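Local coordinates for p800 reaction center core protein (Heliobacterium modesticaldum, PDB 5V8K), which forms the core of a homodimeric photosynthetic reaction center, holding bacteriochlorophyll g pigments and binding a [4Fe-4S] cluster, at residues G277-G282 with V394-M399; H284-V289 with F302-R307; H311-K316 with M399-K404. All coordinates share one frame; numbering follows the deposited sequence.

Contact 1 of 3, residues G277-G282 with V394-M399; sequences GGVFHG and VPMWRM. With GBF (Bacteriochlorophyll g), chain B.
Val279, Phe280, Met396 and Met399 join two predicted transmembrane helices directly behind a bacteriochlorophyll g site. Segments 277-282 and 394-399 run nearly parallel, at 21°, with their axes 9.5 Å apart. Two methionines fill the groove between them, and no hydrogen bond crosses it. Met396 comes in at about a right angle to Val279. Its chain bends at the last torsion (chi3 70°) and brings the terminal methyl back to the valine, with CE 3.5 Å from Val279 CG2. The other branch of the valine, CG1, meets Met399 CE at 4.0 Å. Met399 bends the opposite way (chi3 -75°), which turns CE toward the valine. Its sulfur lies beside Phe280, with SD 3.8 Å from Phe280 CB and at the edge of the ring, near its plane.

The far side of helix 258-291 serves the pigment. His281 NE2 binds the magnesium of the bacteriochlorophyll at 2.4 Å. Its other nitrogen, ND1, is hydrogen-bonded to Glu201, which fixes the rotation of the imidazole in its ligating pose. CD2 of Phe280 lies over the centre of the imidazole face. The same phenyl ring also reaches the macrocycle, with CE2 3.5 Å from pigment atom C3D, and the pigment methyl CMD lies over one of its faces. Gly277 has no side chain to hold the pigment off, and its CA lies 3.8 Å from methyl CMC.

Phe280 thus touches both the methionine of the neighbouring helix and the pigment. Arg398 extends the assembly further, with a salt bridge to Glu548 of the second subunit. A histidine on a membrane helix that ligates magnesium is typical of chlorophyll sites in the PsaA/PsaB family; here a second helix packs behind it.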
# COMPACT_ATOMS: atom_id res chain seq x y z
N GLY A 277 -15.49 17.09 -6.27
CA GLY A 277 -15.92 18.08 -5.29
C GLY A 277 -17.12 18.87 -5.74
O GLY A 277 -17.96 19.25 -4.91
N GLY A 278 -17.24 19.14 -7.03
CA GLY A 278 -18.44 19.81 -7.51
C GLY A 278 -19.68 18.96 -7.34
O GLY A 278 -20.74 19.46 -6.92
N VAL A 279 -19.58 17.68 -7.67
CA VAL A 279 -20.71 16.77 -7.48
C VAL A 279 -21.05 16.65 -6.00
O VAL A 279 -22.23 16.58 -5.62
CB VAL A 279 -20.40 15.41 -8.13
CG1 VAL A 279 -21.46 14.35 -7.77
CG2 VAL A 279 -20.35 15.59 -9.65
N PHE A 280 -20.03 16.63 -5.12
CA PHE A 280 -20.31 16.61 -3.69
C PHE A 280 -21.16 17.82 -3.28
O PHE A 280 -22.11 17.68 -2.51
CB PHE A 280 -19.01 16.58 -2.89
CG PHE A 280 -19.18 17.08 -1.48
CD1 PHE A 280 -19.69 16.26 -0.49
CD2 PHE A 280 -18.87 18.39 -1.17
CE1 PHE A 280 -19.88 16.74 0.80
CE2 PHE A 280 -19.05 18.87 0.11
CZ PHE A 280 -19.57 18.05 1.09
N HIS A 281 -20.83 19.02 -3.78
CA HIS A 281 -21.63 20.20 -3.44
C HIS A 281 -23.05 20.13 -3.99
O HIS A 281 -23.99 20.59 -3.34
CB HIS A 281 -20.94 21.46 -3.94
CG HIS A 281 -19.88 21.93 -3.02
ND1 HIS A 281 -20.15 22.33 -1.73
CD2 HIS A 281 -18.54 22.03 -3.18
CE1 HIS A 281 -19.02 22.65 -1.13
NE2 HIS A 281 -18.03 22.48 -1.99
N GLY A 282 -23.22 19.64 -5.21
CA GLY A 282 -24.56 19.55 -5.74
C GLY A 282 -25.39 18.57 -4.93
O GLY A 282 -26.53 18.85 -4.57
N VAL A 394 -19.44 5.39 -9.40
CA VAL A 394 -20.28 4.58 -8.49
C VAL A 394 -20.45 5.33 -7.17
O VAL A 394 -21.59 5.60 -6.78
CB VAL A 394 -19.73 3.15 -8.29
CG1 VAL A 394 -20.42 2.42 -7.15
CG2 VAL A 394 -19.90 2.33 -9.60
N PRO A 395 -19.38 5.70 -6.46
CA PRO A 395 -19.58 6.55 -5.27
C PRO A 395 -20.20 7.91 -5.58
O PRO A 395 -20.95 8.44 -4.75
CB PRO A 395 -18.18 6.69 -4.64
CG PRO A 395 -17.21 6.26 -5.69
CD PRO A 395 -17.98 5.30 -6.62
N MET A 396 -19.96 8.47 -6.77
CA MET A 396 -20.51 9.79 -7.11
C MET A 396 -22.03 9.75 -7.21
O MET A 396 -22.72 10.64 -6.70
CB MET A 396 -19.90 10.30 -8.41
CG MET A 396 -18.41 10.51 -8.34
SD MET A 396 -17.66 11.07 -9.88
CE MET A 396 -18.35 12.69 -9.89
N TRP A 397 -22.58 8.74 -7.88
CA TRP A 397 -24.02 8.68 -7.99
C TRP A 397 -24.68 8.24 -6.69
O TRP A 397 -25.84 8.59 -6.44
CB TRP A 397 -24.46 7.80 -9.16
CG TRP A 397 -24.20 8.48 -10.48
CD1 TRP A 397 -23.25 8.13 -11.40
CD2 TRP A 397 -24.88 9.62 -11.02
NE1 TRP A 397 -23.31 8.95 -12.48
CE2 TRP A 397 -24.30 9.88 -12.29
CE3 TRP A 397 -25.92 10.44 -10.58
CZ2 TRP A 397 -24.70 10.95 -13.09
CZ3 TRP A 397 -26.34 11.50 -11.41
CH2 TRP A 397 -25.72 11.74 -12.65
N ARG A 398 -23.94 7.59 -5.80
CA ARG A 398 -24.47 7.31 -4.46
C ARG A 398 -24.55 8.58 -3.60
O ARG A 398 -25.50 8.74 -2.83
CB ARG A 398 -23.61 6.23 -3.80
CG ARG A 398 -23.80 4.82 -4.44
CD ARG A 398 -22.77 3.85 -3.90
NE ARG A 398 -23.01 3.50 -2.50
CZ ARG A 398 -22.36 2.52 -1.87
NH1 ARG A 398 -21.48 1.80 -2.54
NH2 ARG A 398 -22.64 2.19 -0.61
N MET A 399 -23.56 9.50 -3.71
CA MET A 399 -23.67 10.83 -3.11
C MET A 399 -24.98 11.48 -3.49
O MET A 399 -25.70 12.01 -2.63
CB MET A 399 -22.51 11.75 -3.56
CG MET A 399 -21.22 11.62 -2.81
SD MET A 399 -20.03 12.98 -3.23
CE MET A 399 -19.41 12.57 -4.85
MG GBF B . -15.84 22.92 -1.03
CHA GBF B . -16.85 22.20 2.29
CHB GBF B . -16.50 26.11 -0.44
CHC GBF B . -14.08 23.54 -3.94
CHD GBF B . -14.73 19.52 -1.15
NA GBF B . -16.62 23.91 0.52
C1A GBF B . -16.90 23.61 1.79
C2A GBF B . -17.58 24.65 2.64
C3A GBF B . -17.74 25.77 1.61
C4A GBF B . -16.89 25.23 0.50
CMA GBF B . -19.18 25.95 1.14
CAA GBF B . -16.84 25.13 3.89
CBA GBF B . -15.42 25.57 3.57
CGA GBF B . -14.83 26.37 4.71
O1A GBF B . -15.56 26.89 5.55
O2A GBF B . -13.57 27.01 4.42
NB GBF B . -15.33 24.63 -2.02
C1B GBF B . -15.77 25.86 -1.70
C2B GBF B . -15.42 26.76 -2.71
C3B GBF B . -14.73 26.03 -3.68
C4B GBF B . -14.71 24.69 -3.21
CMB GBF B . -15.72 28.25 -2.67
CAB GBF B . -14.14 26.51 -4.97
CBB GBF B . -14.31 27.67 -5.60
NC GBF B . -14.74 21.75 -2.31
C1C GBF B . -14.05 22.16 -3.37
C2C GBF B . -13.09 21.32 -4.13
C3C GBF B . -13.36 20.22 -3.19
C4C GBF B . -14.31 20.47 -2.21
CMC GBF B . -13.69 21.11 -5.51
CAC GBF B . -12.70 18.90 -3.27
CBC GBF B . -11.68 18.52 -4.31
ND GBF B . -15.70 21.29 0.15
C1D GBF B . -15.40 20.01 0.07
C2D GBF B . -15.68 18.93 1.22
C3D GBF B . -16.25 19.95 1.97
C4D GBF B . -16.27 21.27 1.41
CMD GBF B . -15.48 17.45 1.36
CAD GBF B . -16.68 20.11 3.37
OBD GBF B . -17.11 19.30 4.24
CBD GBF B . -17.10 21.53 3.58
CGD GBF B . -18.56 21.58 3.81
O1D GBF B . -19.08 21.73 4.90
O2D GBF B . -19.39 21.49 2.66
CED GBF B . -20.72 21.08 2.88
C1 GBF B . -12.63 27.29 5.46
C2 GBF B . -11.40 27.89 4.83
C3 GBF B . -11.19 29.22 4.79
C4 GBF B . -12.20 30.18 5.40
C5 GBF B . -9.91 29.70 4.13
C6 GBF B . -9.41 31.00 4.75
C7 GBF B . -7.97 31.24 4.35
C8 GBF B . -7.01 31.59 5.23
C9 GBF B . -7.31 31.78 6.69
C10 GBF B . -5.58 31.84 4.78
C11 GBF B . -5.04 30.73 3.89
C12 GBF B . -4.07 31.30 2.88
C13 GBF B . -3.40 30.48 2.07
C14 GBF B . -3.63 29.00 2.21
C15 GBF B . -2.42 31.00 1.05

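Contact 2 of 3, residues H284-V289 with F302-R307; sequences HFMLRV and FKFIKR. With DGG (1-[glycerolylphosphonyl]-2-[8-(2-hexyl-cyclopropyl)-octanal-1-yl]-3-[hexadecanal-1-yl]-glycerol), chain C.
Met286 lays its side chain over one face of the Phe304 ring. Its CG is 4.2 Å from the ring centroid, a CH-pi contact. The sulfur follows above the same face, with SD 5.0 Å from the centroid, as a more distant Met-aromatic contact. One helical turn on, Val289 meets the rim of that ring instead: its CG1 lies 4.1 Å from Phe304 CZ, near the ring plane. The same methyl just reaches Ile305 CG1. Ile305 CD1 rests on the ring face opposite Met286. Phe304 has CG between its backbone N and carbonyl carbon (chi1 73°), and the ring is directed at helix 258-291. Its backbone N lies 2.9 Å from phosphate oxygen OP3 of the bound phospholipid, so the packed ring and the lipid headgroup meet at one residue. With an alanine here, Met286 and Val289 would probably face a gap, and Ile305 CD1 would lose the ring it rests on. Helix 303-307 crosses segment 284-289 at -78°, with the axes 10.9 Å apart. Helix 376-401 borders both partners, touching Met286 through Val400 and Arg307 through Phe401, while Phe285 packs on helix 200-224.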
# COMPACT_ATOMS: atom_id res chain seq x y z
N HIS A 284 -24.84 17.74 -1.82
CA HIS A 284 -25.10 18.33 -0.52
C HIS A 284 -26.24 19.33 -0.59
O HIS A 284 -27.07 19.42 0.32
CB HIS A 284 -23.83 18.99 0.03
CG HIS A 284 -24.03 19.57 1.38
ND1 HIS A 284 -24.10 20.93 1.59
CD2 HIS A 284 -24.25 18.99 2.58
CE1 HIS A 284 -24.33 21.16 2.88
NE2 HIS A 284 -24.44 20.00 3.49
N PHE A 285 -26.29 20.11 -1.67
CA PHE A 285 -27.43 21.00 -1.87
C PHE A 285 -28.74 20.21 -1.95
O PHE A 285 -29.73 20.55 -1.30
CB PHE A 285 -27.20 21.86 -3.13
CG PHE A 285 -28.47 22.40 -3.75
CD1 PHE A 285 -29.12 23.51 -3.22
CD2 PHE A 285 -29.00 21.81 -4.89
CE1 PHE A 285 -30.31 24.00 -3.83
CE2 PHE A 285 -30.15 22.29 -5.49
CZ PHE A 285 -30.81 23.37 -4.96
N MET A 286 -28.74 19.12 -2.73
CA MET A 286 -29.95 18.31 -2.83
C MET A 286 -30.35 17.76 -1.48
O MET A 286 -31.54 17.72 -1.14
CB MET A 286 -29.76 17.17 -3.82
CG MET A 286 -29.58 17.63 -5.22
SD MET A 286 -28.70 16.37 -6.12
CE MET A 286 -29.52 16.48 -7.65
N LEU A 287 -29.37 17.31 -0.70
CA LEU A 287 -29.67 16.73 0.59
C LEU A 287 -30.28 17.76 1.52
O LEU A 287 -31.20 17.44 2.29
CB LEU A 287 -28.40 16.13 1.18
CG LEU A 287 -28.56 15.31 2.44
CD1 LEU A 287 -29.44 14.06 2.15
CD2 LEU A 287 -27.19 14.87 2.97
N ARG A 288 -29.82 19.02 1.45
CA ARG A 288 -30.45 20.07 2.24
C ARG A 288 -31.87 20.33 1.77
O ARG A 288 -32.76 20.59 2.60
CB ARG A 288 -29.62 21.35 2.20
CG ARG A 288 -28.32 21.21 2.98
CD ARG A 288 -27.60 22.53 3.18
NE ARG A 288 -27.04 23.08 1.93
CZ ARG A 288 -27.55 24.11 1.25
NH1 ARG A 288 -28.63 24.73 1.67
NH2 ARG A 288 -26.96 24.52 0.14
N VAL A 289 -32.12 20.24 0.46
CA VAL A 289 -33.49 20.32 -0.03
C VAL A 289 -34.34 19.24 0.62
O VAL A 289 -35.47 19.49 1.07
CB VAL A 289 -33.52 20.21 -1.56
CG1 VAL A 289 -34.96 19.97 -2.02
CG2 VAL A 289 -33.02 21.43 -2.18
N PHE A 302 -39.02 18.91 -9.67
CA PHE A 302 -37.82 18.21 -10.09
C PHE A 302 -37.92 16.73 -9.73
O PHE A 302 -38.41 16.37 -8.66
CB PHE A 302 -36.56 18.82 -9.46
CG PHE A 302 -36.18 20.17 -10.05
CD1 PHE A 302 -35.39 20.26 -11.19
CD2 PHE A 302 -36.61 21.35 -9.46
CE1 PHE A 302 -35.03 21.48 -11.73
CE2 PHE A 302 -36.26 22.58 -10.00
CZ PHE A 302 -35.46 22.64 -11.14
N LYS A 303 -37.46 15.88 -10.65
CA LYS A 303 -37.58 14.45 -10.47
C LYS A 303 -36.66 13.89 -9.37
O LYS A 303 -36.88 12.75 -8.94
CB LYS A 303 -37.29 13.75 -11.80
N PHE A 304 -35.66 14.64 -8.89
CA PHE A 304 -34.71 14.02 -7.97
C PHE A 304 -35.30 13.86 -6.58
O PHE A 304 -34.86 12.98 -5.83
CB PHE A 304 -33.40 14.81 -7.88
CG PHE A 304 -33.51 16.10 -7.11
CD1 PHE A 304 -33.39 16.13 -5.73
CD2 PHE A 304 -33.72 17.30 -7.78
CE1 PHE A 304 -33.49 17.33 -5.02
CE2 PHE A 304 -33.83 18.51 -7.08
CZ PHE A 304 -33.71 18.52 -5.69
N ILE A 305 -36.25 14.70 -6.20
CA ILE A 305 -36.92 14.46 -4.93
C ILE A 305 -37.54 13.06 -4.93
O ILE A 305 -37.45 12.33 -3.94
CB ILE A 305 -37.97 15.55 -4.63
CG1 ILE A 305 -37.29 16.89 -4.33
CG2 ILE A 305 -38.83 15.14 -3.44
CD1 ILE A 305 -36.95 17.71 -5.55
N LYS A 306 -38.15 12.66 -6.04
CA LYS A 306 -38.73 11.33 -6.11
C LYS A 306 -37.63 10.27 -6.16
O LYS A 306 -37.66 9.29 -5.40
CB LYS A 306 -39.68 11.21 -7.31
N ARG A 307 -36.64 10.46 -7.03
CA ARG A 307 -35.62 9.44 -7.24
C ARG A 307 -34.85 9.15 -5.96
O ARG A 307 -34.43 8.01 -5.73
CB ARG A 307 -34.67 9.87 -8.36
CG ARG A 307 -35.27 9.79 -9.72
CD ARG A 307 -34.49 10.59 -10.73
NE ARG A 307 -34.96 10.31 -12.08
CZ ARG A 307 -34.59 10.97 -13.17
NH1 ARG A 307 -33.73 11.98 -13.07
NH2 ARG A 307 -35.09 10.63 -14.35
C16 DGG C . -15.24 13.93 -15.78
C15 DGG C . -15.82 13.78 -17.16
C14 DGG C . -17.11 14.55 -17.23
C13 DGG C . -18.22 13.74 -17.86
C12 DGG C . -18.47 14.24 -19.27
C11 DGG C . -19.93 14.53 -19.52
C10 DGG C . -20.80 13.60 -18.72
C9 DGG C . -22.27 13.84 -19.01
C8 DGG C . -23.16 12.86 -18.26
C7 DGG C . -24.63 13.25 -18.33
C6 DGG C . -24.97 14.46 -17.45
C5 DGG C . -25.06 14.12 -15.98
C4 DGG C . -25.60 15.27 -15.15
C3 DGG C . -26.85 15.91 -15.74
C2 DGG C . -27.43 16.97 -14.80
C1 DGG C . -28.82 17.41 -15.18
O1 DGG C . -29.39 16.91 -16.10
O17 DGG C . -29.53 18.43 -14.44
C17 DGG C . -30.87 18.31 -13.93
C19 DGG C . -31.02 18.98 -12.55
O19 DGG C . -30.84 20.40 -12.58
C21 DGG C . -31.34 21.16 -13.70
O21 DGG C . -32.53 21.18 -13.91
C22 DGG C . -30.42 21.95 -14.61
C23 DGG C . -30.99 22.26 -16.01
C24 DGG C . -30.02 22.12 -17.17
C25 DGG C . -29.14 20.88 -16.99
C26 DGG C . -28.23 20.68 -18.19
C27 DGG C . -27.25 19.53 -18.00
C28 DGG C . -26.24 19.45 -19.15
C29 DGG C . -25.38 18.19 -19.06
C30 DGG C . -24.55 17.94 -20.31
C31 DGG C . -24.09 16.51 -20.33
C18 DGG C . -32.40 18.65 -11.97
P DGG C . -33.99 16.55 -12.35
OP1 DGG C . -34.99 17.51 -12.84
OP2 DGG C . -32.58 17.25 -12.11
OP3 DGG C . -34.21 15.78 -11.11
OP4 DGG C . -33.56 15.65 -13.59
C40 DGG C . -34.29 15.67 -14.80
C41 DGG C . -34.23 14.29 -15.46
O42 DGG C . -32.89 13.99 -15.78
C43 DGG C . -35.03 14.25 -16.74
O44 DGG C . -34.80 13.01 -17.41

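Contact 3 of 3, residues H311-K316 with M399-K404; sequences HEFQKK and MVFFSK. With GBF (Bacteriochlorophyll g), chain T.
Phe401 and Gln314 carry a mixed aromatic and polar contact, where the start of helix 311-344 meets the C-terminal end of helix 376-401. Phe313 points the edge of its ring at the face of Phe401, in a T-shaped pair with centroids 5.2 Å apart and planes at 77°. Phe313 CE1 sits over the centre of that face, and Val400 CG1 covers the opposite one. The Phe401 ring is thus sandwiched. Beyond it, Phe401 CZ approaches the ester carbonyl oxygen O1A of a bacteriochlorophyll g at 3.8 Å.

The polar half belongs to Gln314. Its chain is extended beyond CG (chi2 170°), which carries the amide across to the backbone. NE2 donates to Phe401 O at 2.8 Å, in a bent bond tilted from the carbonyl plane. The aliphatic root of the same side chain runs past the Phe402 ring, with Gln314 CB 3.7 Å from Phe402 CE1. His311 ND1 donates to Gln314 OE1 in the histidine's ring plane, at 2.8 Å and almost straight (176°). Nearby, Lys315 makes a cation-pi contact with Trp555 of the second subunit.

Gln314 NE2 also bonds to Val405 O. The buried amide is therefore gripped at both ends. OE1 takes a hydrogen from the histidine and NE2 serves two carbonyls, so neither rotation nor a flip of the amide is likely.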
# COMPACT_ATOMS: atom_id res chain seq x y z
N HIS A 311 -36.52 3.18 -4.48
CA HIS A 311 -35.50 2.13 -4.40
C HIS A 311 -35.34 1.39 -5.71
O HIS A 311 -34.23 0.92 -6.01
CB HIS A 311 -35.81 1.13 -3.31
CG HIS A 311 -35.82 1.71 -1.93
ND1 HIS A 311 -35.01 2.76 -1.55
CD2 HIS A 311 -36.54 1.36 -0.83
CE1 HIS A 311 -35.25 3.05 -0.28
NE2 HIS A 311 -36.16 2.21 0.18
N GLU A 312 -36.38 1.29 -6.53
CA GLU A 312 -36.17 0.62 -7.80
C GLU A 312 -35.36 1.51 -8.76
O GLU A 312 -34.50 1.01 -9.48
CB GLU A 312 -37.51 0.21 -8.41
CG GLU A 312 -37.52 -1.26 -8.93
CD GLU A 312 -37.29 -2.37 -7.83
OE1 GLU A 312 -37.37 -2.06 -6.60
OE2 GLU A 312 -37.02 -3.55 -8.20
N PHE A 313 -35.60 2.82 -8.77
CA PHE A 313 -34.76 3.70 -9.56
C PHE A 313 -33.30 3.62 -9.10
O PHE A 313 -32.40 3.51 -9.93
CB PHE A 313 -35.24 5.15 -9.51
CG PHE A 313 -34.27 6.10 -10.11
CD1 PHE A 313 -33.24 6.62 -9.33
CD2 PHE A 313 -34.32 6.43 -11.45
CE1 PHE A 313 -32.28 7.48 -9.88
CE2 PHE A 313 -33.37 7.29 -12.01
CZ PHE A 313 -32.36 7.82 -11.22
N GLN A 314 -33.07 3.63 -7.79
CA GLN A 314 -31.72 3.60 -7.26
C GLN A 314 -30.93 2.37 -7.71
O GLN A 314 -29.74 2.46 -8.07
CB GLN A 314 -31.80 3.66 -5.74
CG GLN A 314 -32.23 5.00 -5.23
CD GLN A 314 -32.53 4.97 -3.76
OE1 GLN A 314 -33.05 3.97 -3.22
NE2 GLN A 314 -32.21 6.06 -3.08
N LYS A 315 -31.56 1.19 -7.65
CA LYS A 315 -30.87 -0.04 -8.03
C LYS A 315 -30.64 -0.10 -9.54
O LYS A 315 -29.56 -0.47 -9.99
CB LYS A 315 -31.64 -1.26 -7.57
CG LYS A 315 -31.86 -1.35 -6.07
CD LYS A 315 -32.21 -2.75 -5.66
CE LYS A 315 -33.17 -2.81 -4.52
NZ LYS A 315 -34.58 -2.73 -4.98
N LYS A 316 -31.66 0.23 -10.34
CA LYS A 316 -31.51 0.19 -11.79
C LYS A 316 -30.42 1.15 -12.24
O LYS A 316 -29.58 0.81 -13.07
CB LYS A 316 -32.83 0.57 -12.48
CG LYS A 316 -34.00 -0.31 -12.17
CD LYS A 316 -35.08 -0.16 -13.22
CE LYS A 316 -36.41 -0.77 -12.79
NZ LYS A 316 -37.51 -0.27 -13.72
N MET A 399 -23.56 9.50 -3.71
CA MET A 399 -23.67 10.83 -3.11
C MET A 399 -24.98 11.48 -3.49
O MET A 399 -25.70 12.01 -2.63
CB MET A 399 -22.51 11.75 -3.56
CG MET A 399 -21.22 11.62 -2.81
SD MET A 399 -20.03 12.98 -3.23
CE MET A 399 -19.41 12.57 -4.85
N VAL A 400 -25.29 11.44 -4.78
CA VAL A 400 -26.45 12.15 -5.32
C VAL A 400 -27.76 11.52 -4.87
O VAL A 400 -28.69 12.23 -4.49
CB VAL A 400 -26.35 12.19 -6.86
CG1 VAL A 400 -27.62 12.80 -7.45
CG2 VAL A 400 -25.12 12.97 -7.28
N PHE A 401 -27.87 10.18 -4.92
CA PHE A 401 -29.16 9.51 -4.80
C PHE A 401 -29.34 8.58 -3.59
O PHE A 401 -30.48 8.20 -3.30
CB PHE A 401 -29.45 8.69 -6.07
CG PHE A 401 -29.78 9.53 -7.28
CD1 PHE A 401 -30.78 10.49 -7.23
CD2 PHE A 401 -29.08 9.36 -8.45
CE1 PHE A 401 -31.10 11.27 -8.35
CE2 PHE A 401 -29.37 10.13 -9.58
CZ PHE A 401 -30.37 11.10 -9.53
N PHE A 402 -28.26 8.22 -2.89
CA PHE A 402 -28.33 7.32 -1.74
C PHE A 402 -28.12 8.00 -0.38
O PHE A 402 -27.99 7.30 0.62
CB PHE A 402 -27.28 6.21 -1.89
CG PHE A 402 -27.62 5.15 -2.91
CD1 PHE A 402 -27.95 5.48 -4.22
CD2 PHE A 402 -27.51 3.80 -2.57
CE1 PHE A 402 -28.22 4.48 -5.14
CE2 PHE A 402 -27.77 2.82 -3.51
CZ PHE A 402 -28.11 3.16 -4.79
N SER A 403 -28.04 9.32 -0.32
CA SER A 403 -27.53 9.96 0.89
C SER A 403 -28.62 10.29 1.90
O SER A 403 -28.31 10.61 3.05
CB SER A 403 -26.75 11.23 0.51
OG SER A 403 -25.48 10.85 -0.02
N LYS A 404 -29.89 10.15 1.54
CA LYS A 404 -30.99 10.27 2.48
C LYS A 404 -31.59 8.91 2.81
O LYS A 404 -31.62 8.51 3.98
CB LYS A 404 -32.04 11.19 1.88
CG LYS A 404 -33.28 11.38 2.75
CD LYS A 404 -32.98 12.21 3.95
CE LYS A 404 -34.29 12.78 4.52
NZ LYS A 404 -33.98 13.68 5.64
MG GBF T . -23.61 17.13 -13.10
CHA GBF T . -26.32 18.96 -11.82
CHB GBF T . -24.07 14.90 -10.70
CHC GBF T . -21.35 15.29 -14.87
CHD GBF T . -23.39 19.68 -15.67
NA GBF T . -24.90 16.95 -11.61
C1A GBF T . -25.95 17.66 -11.18
C2A GBF T . -26.86 17.10 -10.15
C3A GBF T . -25.82 16.16 -9.54
C4A GBF T . -24.87 16.00 -10.69
CMA GBF T . -25.09 16.74 -8.33
CAA GBF T . -28.13 16.45 -10.76
CBA GBF T . -27.86 15.19 -11.58
CGA GBF T . -29.18 14.61 -12.04
O1A GBF T . -30.09 14.45 -11.23
O2A GBF T . -29.11 13.74 -13.20
NB GBF T . -22.93 15.21 -12.91
C1B GBF T . -23.10 14.50 -11.77
C2B GBF T . -22.39 13.33 -11.90
C3B GBF T . -21.66 13.43 -13.06
C4B GBF T . -21.92 14.70 -13.62
CMB GBF T . -22.44 12.15 -10.94
CAB GBF T . -20.82 12.31 -13.50
CBB GBF T . -20.30 12.09 -14.69
NC GBF T . -22.63 17.44 -14.87
C1C GBF T . -21.73 16.62 -15.41
C2C GBF T . -20.91 16.94 -16.62
C3C GBF T . -21.65 18.18 -16.75
C4C GBF T . -22.57 18.47 -15.75
CMC GBF T . -19.45 17.22 -16.18
CAC GBF T . -21.36 19.10 -17.87
CBC GBF T . -20.35 18.73 -18.93
ND GBF T . -24.52 18.83 -13.71
C1D GBF T . -24.41 19.79 -14.62
C2D GBF T . -25.38 21.10 -14.58
C3D GBF T . -26.04 20.57 -13.46
C4D GBF T . -25.57 19.33 -12.94
CMD GBF T . -25.55 22.32 -15.40
CAD GBF T . -27.23 20.95 -12.67
OBD GBF T . -27.90 22.03 -12.59
CBD GBF T . -27.35 19.98 -11.52
CGD GBF T . -27.04 20.57 -10.18
O1D GBF T . -25.92 20.59 -9.70
O2D GBF T . -28.07 21.17 -9.38
CED GBF T . -27.71 22.41 -8.77
C1 GBF T . -30.09 12.75 -13.51
C2 GBF T . -29.36 11.69 -14.28
C3 GBF T . -29.05 11.83 -15.58
C4 GBF T . -29.44 13.05 -16.35
C5 GBF T . -28.30 10.72 -16.30

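The three contacts form one cluster on the same side of the chain's centre, with centres 11 to 12 Å apart. Helix 258-291 serves contacts 1 and 2, and helix 376-401 serves contacts 1 and 3. Along the chain, contact 2 lies within the span of contact 1 and closes before contact 3 opens, while contacts 1 and 3 interleave. Met399 belongs to both of the latter, and Val279 packs on Val400 between them. Arg307 connects contact 2 to contact 3, lying against Phe313 and Phe401. Helices 258-291, 303-307, 311-344 and 376-401 are thus packed into one cluster that borders pigments, a phospholipid and the second subunit.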